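Local coordinates for beta-1,4-galactanase (Thielavia heterothallica, PDB 1HJS), which hydrolyses the beta-1,4-galactosidic linkages of type I arabinogalactans, as a family 53 glycoside hydrolase, at residues V211-F216 with T274-N279; S224-S229 with A281-S286; V291-W296 with S327-I332. One frame throughout, in Å; residues are numbered along the deposited sequence.

The three contacts are close neighbours in a closed barrel of eight parallel strands. Helix 270-285 belongs to contacts 1 and 2, whose centres are about 10 Å apart, and leads directly into strand 290-296, the eighth strand, which belongs to contact 3. Contacts 1 and 2 interleave along the chain and touch where Phe-213 meets Leu-226; contact 3 opens only after both have closed. Its centre is about 10 Å from that of contact 1 and about 14 Å from that of contact 2. Together they pack helix 270-285 against its neighbouring helix and the end of the sixth strand, and the C-terminal segment against the eighth strand.

Contact 1: V211-F216 with T274-N279; sequences VSFYPF and TTFITN
Phe-213 and Phe-276 make the main aromatic contact between the end of strand 208-212 and helix 270-285. The Phe-276 ring reaches out from the helix and presents its tip, with CZ 3.7 Å from Phe-213 CE2. Its neighbour CE1 is also close, 4.1 Å from the same Phe-213 CE2. The two rings cross at a slant, in apolar contact. Both side chains are extended from their backbones: CG of Phe-276 is anti to its N (chi1 180°), which carries the ring off the helix toward the strand end, and Phe-213 reaches back with the same setting (chi1 -179°). The backbones thus stay well separated, and the aromatic groups bridge the gap.

The proline ring adds a second apolar touch. Pro-215 CD lies 4.2 Å from Phe-276 CZ, so one ring tip is shared by Phe-213 and the proline. The same methylene of Pro-215 also sits over one face of the Phe-216 ring, near its rim. Beyond the two segments, Phe-276 stacks with Trp-248.

Within the helical segment, Thr-274 O accepts from Thr-278 N at 2.9 Å, the usual helical bond, and also from Thr-278 OG1 at 2.6 Å; the two donors approach from opposite faces of the carbonyl plane.

Beside Phe-213, Ser-212 OG is hydrogen-bonded to Glu-135, the probable proton donor, and Tyr-214 OH to Glu-245, the probable nucleophile. The setting is the C-terminal, catalytic end of the strands in a (beta/alpha)8 barrel of clan GH-A, with helix 270-285 packed through Phe-276 against the chain leaving strand 208-212.

Contact 2: S224-S229 with A281-S286; sequences SALKSS and ANIVSS
Ile-283 supplies the close-packed part of this helix-helix contact, pressing its CG2 methyl against the backbone of Lys-227. That methyl is 3.8 Å from Lys-227 CA and 4.0 Å from Lys-227 CB, while on the buried side it also meets Leu-226 CD2 at 4.2 Å. With CG2 anti to its backbone N, the branch of Ile-283 is directed at the opposing helix, at the point where the two backbones are nearest.

Toward solvent the packing gives way to a polar bridge. The Lys-227 chain turns at chi2 (58°) and then runs extended, bringing NZ to donate a hydrogen bond of 2.8 Å to OG of the exposed Ser-286. Ser-286 OG in turn donates to Ile-283 O at 2.6 Å, approaching that carbonyl at 130°. The hydroxyl is thus gripped by two bonds, as acceptor for the lysine and donor to the backbone. Asp-231 forms a salt bridge with the same ammonium group, which probably helps to hold it in place.

Both helices belong to the outer layer of the barrel: helix 223-237 follows strand 208-212, and helix 270-285 follows strand 240-245. Inward, Leu-226 CD2 touches Phe-213 CD2 at 3.8 Å, while Val-284 of the other helix packs on strand 290-296 at Gly-292.

Contact 3: V291-W296 with S327-I332; sequences VGLFYW and SVFQRI
Apolar, buried packing of Phe-329 against Leu-293 and Tyr-295 joins the C-terminal segment of the chain to the outer side of strand 290-296, the eighth and last strand of the (beta/alpha)8 barrel. The ring of Phe-329 comes in edge first. Tyr-295 CB lies in the plane of the ring, 3.9 Å from Phe-329 CZ, and Leu-293 CD2 approaches the same rim at 4.4 Å from Phe-329 CE1. A first torsion of -65°, with CG anti to the carbonyl carbon, swings the ring off the 3-10 turn toward the strand. Val-328 CG1 rests over one face of the ring, near its rim.

Leu-293 and Tyr-295 are two residues apart, as strand alternation requires for side chains on one side; Phe-294, between them, points away. The Tyr-295 ring leads off from the contact, so that its CB, not its aromatic part, meets Phe-329. Its hydroxyl is hydrogen-bonded to Asn-313 O and Trp-248 N, while Ile-277 of helix 270-285 packs against its ring. Phe-329 also touches Val-7 of strand 4-8, the neighbour of strand 290-296 in the closed barrel. The chain end thus packs where the first and last strands meet.

The C-terminal segment is braced internally as well. Gln-330 N and Arg-331 N bond to Ser-327 O and Val-328 O. Across the turn, Arg-331 NH1 donates to Ser-327 OG at 3.1 Å with a nearly straight angle of 169°, the hydroxyl lying in the guanidinium plane and Val-328 CA over one of its faces.

Contact 1: V211-F216 with T274-N279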
ATOM      1  N   VAL A 211       3.743  -5.222  -4.008  1.00 10.71           N
ATOM      2  CA  VAL A 211       3.179  -6.460  -3.499  1.00 10.66           C
ATOM      3  C   VAL A 211       2.944  -6.359  -2.003  1.00 10.35           C
ATOM      4  O   VAL A 211       3.658  -5.641  -1.300  1.00  9.83           O
ATOM      5  CB  VAL A 211       4.121  -7.664  -3.731  1.00 10.87           C
ATOM      6  CG1 VAL A 211       4.405  -7.831  -5.215  1.00 11.24           C
ATOM      7  CG2 VAL A 211       5.420  -7.474  -2.953  1.00 11.81           C
ATOM      8  N   SER A 212       1.928  -7.067  -1.526  1.00  9.95           N
ATOM      9  CA  SER A 212       1.654  -7.116  -0.099  1.00 10.60           C
ATOM     10  C   SER A 212       2.436  -8.345   0.364  1.00 10.72           C
ATOM     11  O   SER A 212       2.584  -9.308  -0.392  1.00 10.95           O
ATOM     12  CB  SER A 212       0.163  -7.335   0.176  1.00 10.16           C
ATOM     13  OG  SER A 212      -0.625  -6.258  -0.302  1.00 11.41           O
ATOM     14  N   PHE A 213       2.955  -8.306   1.585  1.00 10.59           N
ATOM     15  CA  PHE A 213       3.692  -9.437   2.125  1.00 10.58           C
ATOM     16  C   PHE A 213       3.438  -9.517   3.619  1.00 11.48           C
ATOM     17  O   PHE A 213       3.979  -8.724   4.396  1.00 11.70           O
ATOM     18  CB  PHE A 213       5.196  -9.300   1.865  1.00 10.40           C
ATOM     19  CG  PHE A 213       6.003 -10.460   2.385  1.00  9.81           C
ATOM     20  CD1 PHE A 213       5.892 -11.718   1.798  1.00 10.15           C
ATOM     21  CD2 PHE A 213       6.846 -10.305   3.479  1.00  9.22           C
ATOM     22  CE1 PHE A 213       6.612 -12.809   2.297  1.00 10.34           C
ATOM     23  CE2 PHE A 213       7.572 -11.386   3.988  1.00 10.45           C
ATOM     24  CZ  PHE A 213       7.454 -12.642   3.395  1.00 10.20           C
ATOM     25  N   TYR A 214       2.597 -10.473   4.007  1.00 11.20           N
ATOM     26  CA  TYR A 214       2.234 -10.689   5.403  1.00 11.98           C
ATOM     27  C   TYR A 214       2.654 -12.102   5.811  1.00 12.40           C
ATOM     28  O   TYR A 214       2.590 -13.037   5.006  1.00 12.72           O
ATOM     29  CB  TYR A 214       0.726 -10.520   5.580  1.00 11.61           C
ATOM     30  CG  TYR A 214       0.250  -9.086   5.480  1.00 11.76           C
ATOM     31  CD1 TYR A 214       0.483  -8.180   6.514  1.00 11.36           C
ATOM     32  CD2 TYR A 214      -0.446  -8.640   4.356  1.00 12.05           C
ATOM     33  CE1 TYR A 214       0.029  -6.865   6.435  1.00 12.25           C
ATOM     34  CE2 TYR A 214      -0.905  -7.321   4.268  1.00 12.19           C
ATOM     35  CZ  TYR A 214      -0.665  -6.445   5.312  1.00 11.78           C
ATOM     36  OH  TYR A 214      -1.132  -5.150   5.255  1.00 12.63           O
ATOM     37  N   PRO A 215       3.080 -12.278   7.067  1.00 12.60           N
ATOM     38  CA  PRO A 215       3.509 -13.599   7.531  1.00 12.72           C
ATOM     39  C   PRO A 215       2.434 -14.464   8.178  1.00 13.55           C
ATOM     40  O   PRO A 215       2.673 -15.640   8.447  1.00 14.26           O
ATOM     41  CB  PRO A 215       4.606 -13.253   8.523  1.00 12.86           C
ATOM     42  CG  PRO A 215       4.000 -12.049   9.227  1.00 12.58           C
ATOM     43  CD  PRO A 215       3.429 -11.235   8.056  1.00 12.82           C
ATOM     44  N   PHE A 216       1.253 -13.903   8.414  1.00 13.43           N
ATOM     45  CA  PHE A 216       0.203 -14.640   9.107  1.00 14.22           C
ATOM     46  C   PHE A 216      -1.058 -15.056   8.355  1.00 14.57           C
ATOM     47  O   PHE A 216      -2.102 -15.257   8.976  1.00 15.23           O
ATOM     48  CB  PHE A 216      -0.196 -13.865  10.367  1.00 13.27           C
ATOM     49  CG  PHE A 216      -0.249 -12.379  10.171  1.00 13.40           C
ATOM     50  CD1 PHE A 216      -1.079 -11.815   9.206  1.00 13.59           C
ATOM     51  CD2 PHE A 216       0.534 -11.538  10.950  1.00 13.44           C
ATOM     52  CE1 PHE A 216      -1.129 -10.427   9.020  1.00 13.77           C
ATOM     53  CE2 PHE A 216       0.491 -10.148  10.771  1.00 13.97           C
ATOM     54  CZ  PHE A 216      -0.343  -9.597   9.805  1.00 13.33           C
ATOM     55  N   THR A 274      11.544  -5.269  14.487  1.00 14.44           N
ATOM     56  CA  THR A 274      12.679  -4.633  13.828  1.00 14.54           C
ATOM     57  C   THR A 274      13.445  -5.642  12.985  1.00 14.20           C
ATOM     58  O   THR A 274      13.906  -5.316  11.895  1.00 14.12           O
ATOM     59  CB  THR A 274      13.651  -3.972  14.837  1.00 15.48           C
ATOM     60  OG1 THR A 274      14.365  -4.982  15.552  1.00 19.34           O
ATOM     61  CG2 THR A 274      12.886  -3.113  15.825  1.00 14.10           C
ATOM     62  N   THR A 275      13.572  -6.869  13.483  1.00 13.69           N
ATOM     63  CA  THR A 275      14.287  -7.902  12.743  1.00 13.39           C
ATOM     64  C   THR A 275      13.546  -8.256  11.460  1.00 12.63           C
ATOM     65  O   THR A 275      14.145  -8.303  10.386  1.00 13.08           O
ATOM     66  CB  THR A 275      14.461  -9.184  13.584  1.00 13.37           C
ATOM     67  OG1 THR A 275      15.288  -8.897  14.719  1.00 13.82           O
ATOM     68  CG2 THR A 275      15.103 -10.289  12.751  1.00 13.97           C
ATOM     69  N   PHE A 276      12.243  -8.502  11.573  1.00 11.98           N
ATOM     70  CA  PHE A 276      11.440  -8.852  10.407  1.00 11.84           C
ATOM     71  C   PHE A 276      11.439  -7.731   9.372  1.00 12.05           C
ATOM     72  O   PHE A 276      11.690  -7.964   8.191  1.00 11.39           O
ATOM     73  CB  PHE A 276       9.995  -9.151  10.818  1.00 11.85           C
ATOM     74  CG  PHE A 276       9.100  -9.521   9.662  1.00 12.54           C
ATOM     75  CD1 PHE A 276       9.182 -10.780   9.080  1.00 12.81           C
ATOM     76  CD2 PHE A 276       8.183  -8.604   9.153  1.00 12.76           C
ATOM     77  CE1 PHE A 276       8.359 -11.129   8.007  1.00 13.54           C
ATOM     78  CE2 PHE A 276       7.354  -8.940   8.078  1.00 12.62           C
ATOM     79  CZ  PHE A 276       7.442 -10.203   7.504  1.00 13.52           C
ATOM     80  N   ILE A 277      11.138  -6.515   9.817  1.00 10.98           N
ATOM     81  CA  ILE A 277      11.097  -5.371   8.912  1.00 11.44           C
ATOM     82  C   ILE A 277      12.440  -5.167   8.217  1.00 11.46           C
ATOM     83  O   ILE A 277      12.487  -4.950   7.011  1.00 10.99           O
ATOM     84  CB  ILE A 277      10.707  -4.079   9.668  1.00 11.15           C
ATOM     85  CG1 ILE A 277       9.282  -4.217  10.214  1.00 11.16           C
ATOM     86  CG2 ILE A 277      10.811  -2.870   8.738  1.00 11.23           C
ATOM     87  CD1 ILE A 277       8.846  -3.089  11.128  1.00 11.50           C
ATOM     88  N   THR A 278      13.527  -5.241   8.979  1.00 11.94           N
ATOM     89  CA  THR A 278      14.860  -5.059   8.413  1.00 12.28           C
ATOM     90  C   THR A 278      15.160  -6.160   7.391  1.00 12.17           C
ATOM     91  O   THR A 278      15.752  -5.901   6.340  1.00 11.74           O
ATOM     92  CB  THR A 278      15.935  -5.067   9.525  1.00 13.26           C
ATOM     93  OG1 THR A 278      15.673  -3.997  10.452  1.00 13.45           O
ATOM     94  CG2 THR A 278      17.321  -4.877   8.931  1.00 13.57           C
ATOM     95  N   ASN A 279      14.744  -7.385   7.696  1.00 11.44           N
ATOM     96  CA  ASN A 279      14.972  -8.497   6.781  1.00 12.13           C
ATOM     97  C   ASN A 279      14.178  -8.334   5.491  1.00 11.91           C
ATOM     98  O   ASN A 279      14.710  -8.541   4.400  1.00 12.02           O
ATOM     99  CB  ASN A 279      14.624  -9.827   7.455  1.00 12.40           C
ATOM    100  CG  ASN A 279      15.670 -10.251   8.469  1.00 13.89           C
ATOM    101  OD1 ASN A 279      16.711  -9.605   8.613  1.00 14.29           O
ATOM    102  ND2 ASN A 279      15.404 -11.347   9.172  1.00 14.72           N
TER

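Contact 2: S224-S229 with A281-S286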
ATOM      1  N   SER A 224      12.191 -16.657   1.669  1.00 15.28           N
ATOM      2  CA  SER A 224      12.814 -17.277   0.507  1.00 15.56           C
ATOM      3  C   SER A 224      11.897 -17.157  -0.710  1.00 14.64           C
ATOM      4  O   SER A 224      12.351 -16.829  -1.805  1.00 13.85           O
ATOM      5  CB  SER A 224      13.124 -18.754   0.786  1.00 16.33           C
ATOM      6  OG  SER A 224      11.941 -19.474   1.062  1.00 18.97           O
ATOM      7  N   ALA A 225      10.606 -17.413  -0.516  1.00 13.61           N
ATOM      8  CA  ALA A 225       9.646 -17.324  -1.611  1.00 13.61           C
ATOM      9  C   ALA A 225       9.498 -15.879  -2.086  1.00 13.42           C
ATOM     10  O   ALA A 225       9.302 -15.630  -3.274  1.00 13.31           O
ATOM     11  CB  ALA A 225       8.291 -17.873  -1.174  1.00 12.84           C
ATOM     12  N   LEU A 226       9.575 -14.930  -1.157  1.00 13.46           N
ATOM     13  CA  LEU A 226       9.463 -13.519  -1.519  1.00 12.68           C
ATOM     14  C   LEU A 226      10.660 -13.142  -2.386  1.00 12.98           C
ATOM     15  O   LEU A 226      10.508 -12.525  -3.440  1.00 12.85           O
ATOM     16  CB  LEU A 226       9.443 -12.639  -0.263  1.00 13.33           C
ATOM     17  CG  LEU A 226       9.374 -11.131  -0.531  1.00 13.04           C
ATOM     18  CD1 LEU A 226       8.081 -10.796  -1.254  1.00 12.87           C
ATOM     19  CD2 LEU A 226       9.461 -10.371   0.786  1.00 13.58           C
ATOM     20  N   LYS A 227      11.854 -13.518  -1.934  1.00 12.73           N
ATOM     21  CA  LYS A 227      13.069 -13.215  -2.678  1.00 13.12           C
ATOM     22  C   LYS A 227      12.996 -13.773  -4.095  1.00 13.26           C
ATOM     23  O   LYS A 227      13.260 -13.059  -5.065  1.00 13.17           O
ATOM     24  CB  LYS A 227      14.291 -13.796  -1.956  1.00 12.88           C
ATOM     25  CG  LYS A 227      15.573 -13.805  -2.784  1.00 13.72           C
ATOM     26  CD  LYS A 227      15.976 -12.410  -3.255  1.00 13.51           C
ATOM     27  CE  LYS A 227      17.337 -12.442  -3.943  1.00 13.94           C
ATOM     28  NZ  LYS A 227      17.738 -11.118  -4.501  1.00 13.00           N
ATOM     29  N   SER A 228      12.626 -15.045  -4.210  1.00 12.87           N
ATOM     30  CA  SER A 228      12.534 -15.690  -5.517  1.00 13.75           C
ATOM     31  C   SER A 228      11.487 -15.027  -6.411  1.00 13.61           C
ATOM     32  O   SER A 228      11.736 -14.778  -7.591  1.00 13.14           O
ATOM     33  CB  SER A 228      12.201 -17.174  -5.343  1.00 14.22           C
ATOM     34  OG  SER A 228      12.169 -17.828  -6.597  1.00 15.48           O
ATOM     35  N   SER A 229      10.315 -14.746  -5.848  1.00 13.14           N
ATOM     36  CA  SER A 229       9.239 -14.116  -6.610  1.00 13.23           C
ATOM     37  C   SER A 229       9.641 -12.727  -7.107  1.00 13.29           C
ATOM     38  O   SER A 229       9.510 -12.425  -8.289  1.00 13.71           O
ATOM     39  CB  SER A 229       7.976 -14.012  -5.750  1.00 13.11           C
ATOM     40  OG  SER A 229       6.901 -13.450  -6.480  1.00 13.82           O
ATOM     41  N   ALA A 281      13.113  -5.574   4.274  1.00 11.47           N
ATOM     42  CA  ALA A 281      13.689  -4.415   3.599  1.00 12.14           C
ATOM     43  C   ALA A 281      14.912  -4.831   2.799  1.00 12.36           C
ATOM     44  O   ALA A 281      15.077  -4.442   1.641  1.00 11.19           O
ATOM     45  CB  ALA A 281      14.075  -3.343   4.621  1.00 12.25           C
ATOM     46  N   ASN A 282      15.771  -5.630   3.419  1.00 12.57           N
ATOM     47  CA  ASN A 282      16.976  -6.066   2.744  1.00 13.42           C
ATOM     48  C   ASN A 282      16.711  -7.066   1.636  1.00 13.02           C
ATOM     49  O   ASN A 282      17.503  -7.181   0.709  1.00 13.48           O
ATOM     50  CB  ASN A 282      17.983  -6.597   3.760  1.00 14.69           C
ATOM     51  CG  ASN A 282      18.655  -5.471   4.529  1.00 17.09           C
ATOM     52  OD1 ASN A 282      19.191  -4.543   3.928  1.00 19.22           O
ATOM     53  ND2 ASN A 282      18.627  -5.543   5.852  1.00 17.79           N
ATOM     54  N   ILE A 283      15.596  -7.783   1.726  1.00 13.29           N
ATOM     55  CA  ILE A 283      15.250  -8.722   0.665  1.00 13.17           C
ATOM     56  C   ILE A 283      14.916  -7.866  -0.552  1.00 13.52           C
ATOM     57  O   ILE A 283      15.406  -8.109  -1.652  1.00 13.79           O
ATOM     58  CB  ILE A 283      14.044  -9.585   1.044  1.00 13.77           C
ATOM     59  CG1 ILE A 283      14.456 -10.574   2.139  1.00 13.79           C
ATOM     60  CG2 ILE A 283      13.530 -10.346  -0.187  1.00 13.36           C
ATOM     61  CD1 ILE A 283      13.297 -11.321   2.745  1.00 15.25           C
ATOM     62  N   VAL A 284      14.114  -6.831  -0.326  1.00 12.85           N
ATOM     63  CA  VAL A 284      13.734  -5.915  -1.393  1.00 12.93           C
ATOM     64  C   VAL A 284      14.973  -5.262  -2.003  1.00 13.03           C
ATOM     65  O   VAL A 284      15.099  -5.173  -3.225  1.00 13.30           O
ATOM     66  CB  VAL A 284      12.791  -4.810  -0.872  1.00 12.99           C
ATOM     67  CG1 VAL A 284      12.554  -3.769  -1.957  1.00 13.04           C
ATOM     68  CG2 VAL A 284      11.461  -5.427  -0.437  1.00 12.74           C
ATOM     69  N   SER A 285      15.891  -4.809  -1.155  1.00 12.76           N
ATOM     70  CA  SER A 285      17.102  -4.158  -1.644  1.00 14.19           C
ATOM     71  C   SER A 285      17.997  -5.092  -2.452  1.00 13.71           C
ATOM     72  O   SER A 285      18.778  -4.633  -3.281  1.00 13.68           O
ATOM     73  CB  SER A 285      17.904  -3.568  -0.478  1.00 14.46           C
ATOM     74  OG  SER A 285      17.200  -2.486   0.116  1.00 18.54           O
ATOM     75  N   SER A 286      17.884  -6.396  -2.213  1.00 13.58           N
ATOM     76  CA  SER A 286      18.706  -7.372  -2.929  1.00 13.46           C
ATOM     77  C   SER A 286      18.134  -7.665  -4.308  1.00 13.77           C
ATOM     78  O   SER A 286      18.740  -8.387  -5.101  1.00 14.09           O
ATOM     79  CB  SER A 286      18.795  -8.682  -2.140  1.00 13.73           C
ATOM     80  OG  SER A 286      17.592  -9.422  -2.259  1.00 13.13           O
TER

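Contact 3: V291-W296 with S327-I332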
ATOM      1  N   VAL A 291      12.990  -0.955  -4.562  1.00 12.21           N
ATOM      2  CA  VAL A 291      13.164   0.367  -3.975  1.00 11.99           C
ATOM      3  C   VAL A 291      12.342   0.782  -2.762  1.00 12.12           C
ATOM      4  O   VAL A 291      12.572   1.863  -2.218  1.00 11.59           O
ATOM      5  CB  VAL A 291      12.941   1.442  -5.050  1.00 12.31           C
ATOM      6  CG1 VAL A 291      13.913   1.239  -6.192  1.00 12.80           C
ATOM      7  CG2 VAL A 291      11.509   1.368  -5.563  1.00 11.82           C
ATOM      8  N   GLY A 292      11.395  -0.036  -2.324  1.00 11.80           N
ATOM      9  CA  GLY A 292      10.606   0.402  -1.184  1.00 12.14           C
ATOM     10  C   GLY A 292       9.957  -0.635  -0.290  1.00 12.10           C
ATOM     11  O   GLY A 292       9.763  -1.790  -0.672  1.00 12.31           O
ATOM     12  N   LEU A 293       9.630  -0.192   0.919  1.00 12.08           N
ATOM     13  CA  LEU A 293       8.967  -1.022   1.915  1.00 12.27           C
ATOM     14  C   LEU A 293       8.039  -0.124   2.714  1.00 12.01           C
ATOM     15  O   LEU A 293       8.446   0.945   3.175  1.00 12.50           O
ATOM     16  CB  LEU A 293       9.987  -1.675   2.854  1.00 13.14           C
ATOM     17  CG  LEU A 293       9.421  -2.591   3.950  1.00 14.50           C
ATOM     18  CD1 LEU A 293      10.513  -3.507   4.467  1.00 15.58           C
ATOM     19  CD2 LEU A 293       8.851  -1.758   5.093  1.00 15.49           C
ATOM     20  N   PHE A 294       6.790  -0.551   2.867  1.00 11.55           N
ATOM     21  CA  PHE A 294       5.815   0.212   3.636  1.00 10.59           C
ATOM     22  C   PHE A 294       5.143  -0.667   4.680  1.00 10.78           C
ATOM     23  O   PHE A 294       4.545  -1.686   4.339  1.00 10.80           O
ATOM     24  CB  PHE A 294       4.736   0.794   2.724  1.00 10.31           C
ATOM     25  CG  PHE A 294       5.231   1.877   1.805  1.00 10.29           C
ATOM     26  CD1 PHE A 294       5.982   1.563   0.677  1.00 10.23           C
ATOM     27  CD2 PHE A 294       4.946   3.213   2.075  1.00 10.76           C
ATOM     28  CE1 PHE A 294       6.447   2.571  -0.178  1.00 11.09           C
ATOM     29  CE2 PHE A 294       5.405   4.231   1.230  1.00 11.01           C
ATOM     30  CZ  PHE A 294       6.158   3.907   0.102  1.00 10.40           C
ATOM     31  N   TYR A 295       5.240  -0.270   5.944  1.00 10.25           N
ATOM     32  CA  TYR A 295       4.604  -1.017   7.028  1.00 10.18           C
ATOM     33  C   TYR A 295       3.145  -0.573   7.042  1.00 10.25           C
ATOM     34  O   TYR A 295       2.865   0.620   6.925  1.00 11.06           O
ATOM     35  CB  TYR A 295       5.250  -0.678   8.372  1.00  9.86           C
ATOM     36  CG  TYR A 295       4.883  -1.662   9.460  1.00  9.85           C
ATOM     37  CD1 TYR A 295       5.641  -2.814   9.666  1.00  9.40           C
ATOM     38  CD2 TYR A 295       3.748  -1.473  10.244  1.00  9.78           C
ATOM     39  CE1 TYR A 295       5.278  -3.755  10.625  1.00  9.66           C
ATOM     40  CE2 TYR A 295       3.372  -2.414  11.214  1.00  9.89           C
ATOM     41  CZ  TYR A 295       4.143  -3.549  11.393  1.00  9.76           C
ATOM     42  OH  TYR A 295       3.780  -4.489  12.324  1.00 10.14           O
ATOM     43  N   TRP A 296       2.208  -1.503   7.196  1.00  9.80           N
ATOM     44  CA  TRP A 296       0.803  -1.110   7.172  1.00 10.28           C
ATOM     45  C   TRP A 296       0.171  -0.738   8.510  1.00 10.54           C
ATOM     46  O   TRP A 296       0.095  -1.563   9.425  1.00 11.00           O
ATOM     47  CB  TRP A 296      -0.050  -2.202   6.517  1.00  9.81           C
ATOM     48  CG  TRP A 296      -1.417  -1.714   6.124  1.00  9.54           C
ATOM     49  CD1 TRP A 296      -1.709  -0.787   5.164  1.00  9.58           C
ATOM     50  CD2 TRP A 296      -2.673  -2.101   6.700  1.00  9.96           C
ATOM     51  NE1 TRP A 296      -3.066  -0.571   5.106  1.00  9.84           N
ATOM     52  CE2 TRP A 296      -3.682  -1.365   6.038  1.00  9.89           C
ATOM     53  CE3 TRP A 296      -3.044  -2.998   7.713  1.00  9.86           C
ATOM     54  CZ2 TRP A 296      -5.041  -1.498   6.356  1.00  9.83           C
ATOM     55  CZ3 TRP A 296      -4.393  -3.129   8.031  1.00  9.76           C
ATOM     56  CH2 TRP A 296      -5.376  -2.382   7.355  1.00  9.32           C
ATOM     57  N   SER A 327      12.089   3.009  15.179  1.00 13.84           N
ATOM     58  CA  SER A 327      13.361   3.551  14.709  1.00 14.48           C
ATOM     59  C   SER A 327      14.009   2.696  13.622  1.00 14.25           C
ATOM     60  O   SER A 327      15.036   3.076  13.062  1.00 14.03           O
ATOM     61  CB  SER A 327      14.339   3.705  15.879  1.00 14.72           C
ATOM     62  OG  SER A 327      14.676   2.439  16.423  1.00 15.47           O
ATOM     63  N   VAL A 328      13.413   1.544  13.327  1.00 13.89           N
ATOM     64  CA  VAL A 328      13.954   0.655  12.305  1.00 13.92           C
ATOM     65  C   VAL A 328      14.077   1.372  10.963  1.00 14.12           C
ATOM     66  O   VAL A 328      14.968   1.080  10.166  1.00 13.40           O
ATOM     67  CB  VAL A 328      13.066  -0.608  12.130  1.00 13.89           C
ATOM     68  CG1 VAL A 328      11.723  -0.232  11.521  1.00 13.09           C
ATOM     69  CG2 VAL A 328      13.787  -1.634  11.261  1.00 13.84           C
ATOM     70  N   PHE A 329      13.189   2.330  10.720  1.00 14.86           N
ATOM     71  CA  PHE A 329      13.213   3.068   9.463  1.00 15.54           C
ATOM     72  C   PHE A 329      14.454   3.939   9.295  1.00 16.68           C
ATOM     73  O   PHE A 329      14.698   4.495   8.222  1.00 16.53           O
ATOM     74  CB  PHE A 329      11.930   3.886   9.335  1.00 15.02           C
ATOM     75  CG  PHE A 329      10.700   3.033   9.233  1.00 14.60           C
ATOM     76  CD1 PHE A 329      10.419   2.338   8.056  1.00 14.88           C
ATOM     77  CD2 PHE A 329       9.863   2.866  10.327  1.00 14.53           C
ATOM     78  CE1 PHE A 329       9.321   1.487   7.976  1.00 14.39           C
ATOM     79  CE2 PHE A 329       8.763   2.018  10.260  1.00 15.26           C
ATOM     80  CZ  PHE A 329       8.492   1.325   9.078  1.00 15.02           C
ATOM     81  N   GLN A 330      15.244   4.041  10.358  1.00 17.29           N
ATOM     82  CA  GLN A 330      16.480   4.814  10.317  1.00 18.56           C
ATOM     83  C   GLN A 330      17.634   3.919   9.873  1.00 18.97           C
ATOM     84  O   GLN A 330      18.735   4.404   9.615  1.00 18.98           O
ATOM     85  CB  GLN A 330      16.818   5.357  11.710  1.00 19.07           C
ATOM     86  CG  GLN A 330      15.930   6.483  12.205  1.00 19.60           C
ATOM     87  CD  GLN A 330      16.269   6.905  13.623  1.00 20.65           C
ATOM     88  OE1 GLN A 330      15.839   7.963  14.091  1.00 22.09           O
ATOM     89  NE2 GLN A 330      17.033   6.076  14.321  1.00 19.11           N
ATOM     90  N   ARG A 331      17.379   2.617   9.780  1.00 19.40           N
ATOM     91  CA  ARG A 331      18.435   1.671   9.442  1.00 19.96           C
ATOM     92  C   ARG A 331      18.254   0.825   8.185  1.00 20.18           C
ATOM     93  O   ARG A 331      18.982  -0.152   8.001  1.00 20.31           O
ATOM     94  CB  ARG A 331      18.663   0.742  10.639  1.00 19.88           C
ATOM     95  CG  ARG A 331      18.825   1.479  11.969  1.00 20.27           C
ATOM     96  CD  ARG A 331      19.167   0.523  13.106  1.00 20.39           C
ATOM     97  NE  ARG A 331      18.047  -0.330  13.500  1.00 20.16           N
ATOM     98  CZ  ARG A 331      17.060   0.048  14.307  1.00 20.44           C
ATOM     99  NH1 ARG A 331      17.044   1.275  14.815  1.00 19.63           N
ATOM    100  NH2 ARG A 331      16.095  -0.805  14.622  1.00 20.51           N
ATOM    101  N   ILE A 332      17.309   1.190   7.323  1.00 20.48           N
ATOM    102  CA  ILE A 332      17.070   0.424   6.099  1.00 20.93           C
ATOM    103  C   ILE A 332      17.125   1.272   4.830  1.00 21.75           C
ATOM    104  O   ILE A 332      17.347   2.491   4.948  1.00 21.96           O
ATOM    105  CB  ILE A 332      15.703  -0.291   6.149  1.00 20.65           C
ATOM    106  CG1 ILE A 332      14.578   0.734   6.290  1.00 20.40           C
ATOM    107  CG2 ILE A 332      15.680  -1.279   7.305  1.00 20.66           C
ATOM    108  CD1 ILE A 332      13.192   0.131   6.298  1.00 19.86           C
ATOM    109  OXT ILE A 332      16.951   0.703   3.729  1.00 23.10           O
TER